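Local coordinates for protein NAD-dependent formate dehydrogenase gamma subunit (Cupriavidus necator, PDB 6VW7) that binds one [2Fe-2S] cluster as the gamma subunit of an NAD-dependent formate dehydrogenase and probably takes part in electron transfer between formate and NAD+, at residues R16-V21 with V50-R55; P28-P33 with R55-S60. One frame throughout, in Å; residues are numbered along the deposited sequence.

Interaction 1 of 2, residues R16-V21 with V50-R55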
# COMPACT_ATOMS: atom_id res chain seq x y z
N ARG A 16 32.56 -7.59 6.65
CA ARG A 16 31.60 -7.22 5.63
C ARG A 16 30.74 -6.04 6.08
O ARG A 16 30.39 -5.19 5.25
CB ARG A 16 30.72 -8.42 5.26
CG ARG A 16 31.47 -9.48 4.42
CD ARG A 16 30.65 -9.95 3.20
NE ARG A 16 29.53 -9.05 2.92
CZ ARG A 16 28.67 -9.21 1.91
NH1 ARG A 16 28.80 -10.24 1.08
NH2 ARG A 16 27.69 -8.34 1.74
N ILE A 17 30.43 -5.95 7.38
CA ILE A 17 29.65 -4.81 7.87
C ILE A 17 30.40 -3.50 7.64
O ILE A 17 29.82 -2.49 7.22
CB ILE A 17 29.30 -4.99 9.36
CG1 ILE A 17 28.25 -6.08 9.53
CG2 ILE A 17 28.79 -3.67 9.98
CD1 ILE A 17 28.03 -6.50 11.00
N ALA A 18 31.72 -3.50 7.89
CA ALA A 18 32.51 -2.29 7.65
C ALA A 18 32.48 -1.89 6.18
O ALA A 18 32.43 -0.70 5.85
CB ALA A 18 33.95 -2.51 8.13
N ALA A 19 32.53 -2.87 5.28
CA ALA A 19 32.48 -2.57 3.85
C ALA A 19 31.10 -2.06 3.45
O ALA A 19 30.98 -1.15 2.61
CB ALA A 19 32.83 -3.81 3.03
N ILE A 20 30.05 -2.69 3.97
CA ILE A 20 28.69 -2.24 3.69
C ILE A 20 28.54 -0.77 4.06
O ILE A 20 27.98 0.04 3.29
CB ILE A 20 27.67 -3.11 4.46
CG1 ILE A 20 27.51 -4.49 3.81
CG2 ILE A 20 26.34 -2.37 4.60
CD1 ILE A 20 26.78 -5.48 4.72
N VAL A 21 29.05 -0.40 5.23
CA VAL A 21 28.98 0.99 5.70
C VAL A 21 29.80 1.89 4.79
O VAL A 21 29.35 2.97 4.38
CB VAL A 21 29.45 1.06 7.16
CG1 VAL A 21 29.63 2.49 7.61
CG2 VAL A 21 28.51 0.29 8.09
N VAL A 50 27.30 -0.67 15.66
CA VAL A 50 26.90 0.72 15.89
C VAL A 50 28.09 1.68 15.89
O VAL A 50 28.02 2.71 15.20
CB VAL A 50 26.04 0.82 17.16
CG1 VAL A 50 25.74 2.29 17.50
CG2 VAL A 50 24.75 0.02 16.96
N PRO A 51 29.20 1.40 16.59
CA PRO A 51 30.34 2.33 16.51
C PRO A 51 30.86 2.52 15.10
O PRO A 51 31.30 3.62 14.74
CB PRO A 51 31.38 1.70 17.44
CG PRO A 51 30.58 0.85 18.38
CD PRO A 51 29.48 0.30 17.54
N VAL A 52 30.84 1.46 14.29
CA VAL A 52 31.32 1.57 12.92
C VAL A 52 30.41 2.49 12.11
O VAL A 52 30.87 3.38 11.39
CB VAL A 52 31.41 0.17 12.28
CG1 VAL A 52 31.83 0.27 10.81
CG2 VAL A 52 32.35 -0.70 13.08
N ILE A 53 29.10 2.28 12.23
CA ILE A 53 28.15 3.15 11.54
C ILE A 53 28.30 4.59 12.02
O ILE A 53 28.44 5.51 11.21
CB ILE A 53 26.71 2.63 11.76
CG1 ILE A 53 26.55 1.23 11.18
CG2 ILE A 53 25.67 3.63 11.23
CD1 ILE A 53 25.40 0.44 11.80
N ALA A 54 28.33 4.78 13.34
CA ALA A 54 28.38 6.12 13.91
C ALA A 54 29.58 6.91 13.38
O ALA A 54 29.43 8.05 12.93
CB ALA A 54 28.43 6.04 15.44
N ARG A 55 30.77 6.30 13.42
CA ARG A 55 31.97 6.97 12.94
C ARG A 55 31.86 7.35 11.47
O ARG A 55 32.25 8.45 11.07
CB ARG A 55 33.20 6.09 13.18
CG ARG A 55 34.46 6.57 12.49
CD ARG A 55 35.70 5.95 13.12
NE ARG A 55 36.88 6.13 12.28
CZ ARG A 55 38.14 6.08 12.72
NH1 ARG A 55 38.38 5.86 14.00
NH2 ARG A 55 39.15 6.25 11.87

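Interaction 2 of 2, residues P28-P33 with R55-S60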
# COMPACT_ATOMS: atom_id res chain seq x y z
N PRO A 28 23.02 10.34 0.71
CA PRO A 28 22.13 11.21 1.52
C PRO A 28 21.19 10.39 2.39
O PRO A 28 20.41 9.57 1.89
CB PRO A 28 21.36 12.01 0.46
CG PRO A 28 22.23 11.95 -0.79
CD PRO A 28 22.95 10.63 -0.73
N GLY A 29 21.25 10.63 3.70
CA GLY A 29 20.44 9.85 4.62
C GLY A 29 20.75 8.36 4.58
O GLY A 29 19.85 7.52 4.52
N ALA A 30 22.04 8.03 4.68
CA ALA A 30 22.51 6.67 4.47
C ALA A 30 22.13 5.69 5.58
O ALA A 30 22.24 4.49 5.36
CB ALA A 30 24.05 6.68 4.33
N LEU A 31 21.70 6.16 6.76
CA LEU A 31 21.60 5.26 7.91
C LEU A 31 20.63 4.10 7.65
O LEU A 31 20.98 2.94 7.89
CB LEU A 31 21.22 6.02 9.18
CG LEU A 31 21.16 5.16 10.44
CD1 LEU A 31 22.39 4.26 10.54
CD2 LEU A 31 21.06 6.04 11.69
N LEU A 32 19.39 4.40 7.21
CA LEU A 32 18.43 3.31 6.97
C LEU A 32 18.87 2.36 5.85
O LEU A 32 18.68 1.15 6.02
CB LEU A 32 17.03 3.86 6.68
CG LEU A 32 16.11 3.88 7.91
CD1 LEU A 32 16.57 4.95 8.86
CD2 LEU A 32 14.61 4.09 7.56
N PRO A 33 19.36 2.83 4.68
CA PRO A 33 19.92 1.86 3.71
C PRO A 33 21.03 1.02 4.29
O PRO A 33 21.16 -0.17 3.95
CB PRO A 33 20.41 2.75 2.56
CG PRO A 33 19.43 3.95 2.62
CD PRO A 33 19.24 4.18 4.10
N ARG A 55 30.77 6.30 13.42
CA ARG A 55 31.97 6.97 12.94
C ARG A 55 31.86 7.35 11.47
O ARG A 55 32.25 8.45 11.07
CB ARG A 55 33.20 6.09 13.18
CG ARG A 55 34.46 6.57 12.49
CD ARG A 55 35.70 5.95 13.12
NE ARG A 55 36.88 6.13 12.28
CZ ARG A 55 38.14 6.08 12.72
NH1 ARG A 55 38.38 5.86 14.00
NH2 ARG A 55 39.15 6.25 11.87
N ALA A 56 31.38 6.43 10.63
CA ALA A 56 31.36 6.71 9.20
C ALA A 56 30.37 7.82 8.83
O ALA A 56 30.63 8.58 7.90
CB ALA A 56 31.04 5.44 8.43
N LEU A 57 29.25 7.91 9.54
CA LEU A 57 28.23 8.91 9.24
C LEU A 57 28.35 10.17 10.10
O LEU A 57 27.48 11.05 10.03
CB LEU A 57 26.83 8.31 9.43
CG LEU A 57 26.53 7.01 8.65
CD1 LEU A 57 25.03 6.69 8.76
CD2 LEU A 57 26.96 7.08 7.19
N ASN A 58 29.41 10.28 10.91
CA ASN A 58 29.58 11.39 11.85
C ASN A 58 28.31 11.58 12.69
O ASN A 58 27.79 12.68 12.84
CB ASN A 58 29.97 12.67 11.12
CG ASN A 58 30.44 13.78 12.07
OD1 ASN A 58 30.96 13.52 13.16
ND2 ASN A 58 30.25 15.03 11.66
N LEU A 59 27.81 10.47 13.22
CA LEU A 59 26.68 10.47 14.13
C LEU A 59 27.14 9.93 15.48
O LEU A 59 28.17 9.27 15.58
CB LEU A 59 25.53 9.60 13.59
CG LEU A 59 24.88 9.99 12.27
CD1 LEU A 59 23.88 8.94 11.85
CD2 LEU A 59 24.18 11.34 12.41
N SER A 60 26.37 10.20 16.53
CA SER A 60 26.72 9.60 17.80
C SER A 60 26.22 8.16 17.86
O SER A 60 25.30 7.77 17.14
CB SER A 60 26.13 10.39 18.97
OG SER A 60 24.75 10.08 19.07

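Interaction 1 of 2, residues R16-V21 with V50-R55
Val-21 has CG1 trans to its own backbone N (chi1 170°). That torsion sets CG2 beside the N, and from there CG2 reaches Ile-53. Ile-53 is branched the same way (chi1 -62°): its CG1 lies beside the backbone N and its CG2 anti to it. The CG1 methylene meets the valine. Val-21 CG2 lies 3.8 Å from Ile-53 CG1, and the two side chains cross at about a right angle. The valine methyl thus touches the flank of the isoleucine chain.

The contact joins two helices of the N-terminal helical bundle; the sheet and the cluster site of this complex I 24 kDa family member come later in the chain. Helix 14-24 and helix 50-57 run side by side in roughly the same direction. The short segments are inclined by only 22°, and their axes come within 9.8 Å. No hydrogen bond links the two segments, so they meet by apolar packing alone.

Val-21 touches two consecutive residues of the partner helix, Val-52 and Ile-53. Its CG2 is also 4.3 Å from Val-52 CG1, and its other methyl, CG1, is 4.1 Å from the carbonyl oxygen Val-52 O. Val-21 and Ile-53 are buried, whereas Ala-18 and Val-52 are partly exposed. Beyond the pair, Ile-53 also packs on Leu-31 and Ile-38 of helix 31-42 and on Val-64 of helix 61-70. It therefore connects this helix pair to the remaining two helices. Ile-17, one turn before Val-21, packs on Pro-46 and Ala-49 in the loop leading to helix 50-57.

At the outer side, Val-52 directs one methyl against the small surface of Ala-18. Val-52 CG1 is 4.1 Å from Ala-18 CA and 4.4 Å from Ala-18 CB.

Interaction 2 of 2, residues P28-P33 with R55-S60
Leu-57 and Leu-31 cross at about a right angle, and the forked end of Leu-57 reaches CA, CB and CD1 of Leu-31. One branch does most of the touching. Leu-57 CD1 is 3.8 Å from Leu-31 CA and 3.9 Å from Leu-31 CB. The same methyl is 4.0 Å from Leu-31 CD1. The other branch turns to the preceding residue, where Leu-57 CD2 is 4.1 Å from Ala-30 CB. The fork of Leu-57 thus spans two successive residues, Ala-30 and Leu-31.

Leu-31 has CG opposite its backbone N (chi1 -177°), which carries its fork past Leu-57 to Leu-59. There the two leucines meet obliquely through their end methyls, with Leu-31 CD2 4.0 Å from Leu-59 CD1. The two methyls of Leu-31 therefore have different partners, CD1 meeting Leu-57 and CD2 meeting Leu-59. The packing is wholly apolar, and no hydrogen bond crosses between the segments.

Between Leu-57 and Leu-59 lies a Schellman motif. Asn-58 has positive phi (51°) and is the first residue to leave helical angles. Leu-59 follows with its side chain toward segment 28-33. Ser-60 is then the N-cap of the following helix, with Ser-60 OG bonded to Glu-63 N.

Segment 28-33 also touches the beta subunit. Pro-28 O accepts a hydrogen bond from Arg-264 of the beta subunit, and Leu-31 packs on Gly-284 of that chain.

The contact lies in the helical bundle, away from the cluster-binding residues. It brings segment 28-33, which leads into helix 31-42, against the last turn of helix 50-57 and the chain leading into helix 61-70. Leu-31 also packs on Val-67 of helix 61-70. The strands of the thioredoxin-like sheet, beginning with 82-87, come later in the chain.

From the N terminus, helix 14-24 comes first and interaction 1 pairs it with helix 50-57, closing a loop of 28 residues. Segment 28-33 lies inside that loop. Interaction 2 pairs it with 55-60, beyond the first closure, and spans 21 residues. The two loops therefore cross rather than nest. Both contacts use helix 50-57 and share Arg-55. Their centres are 9 Å apart. Ile-53 CG2 packs at 3.4 Å on Leu-31 CD1, and a probable hydrogen bond joins Ala-54 O to Leu-59 N. Together they tie helices 14-24 and 31-42 to helix 50-57 within the N-terminal bundle.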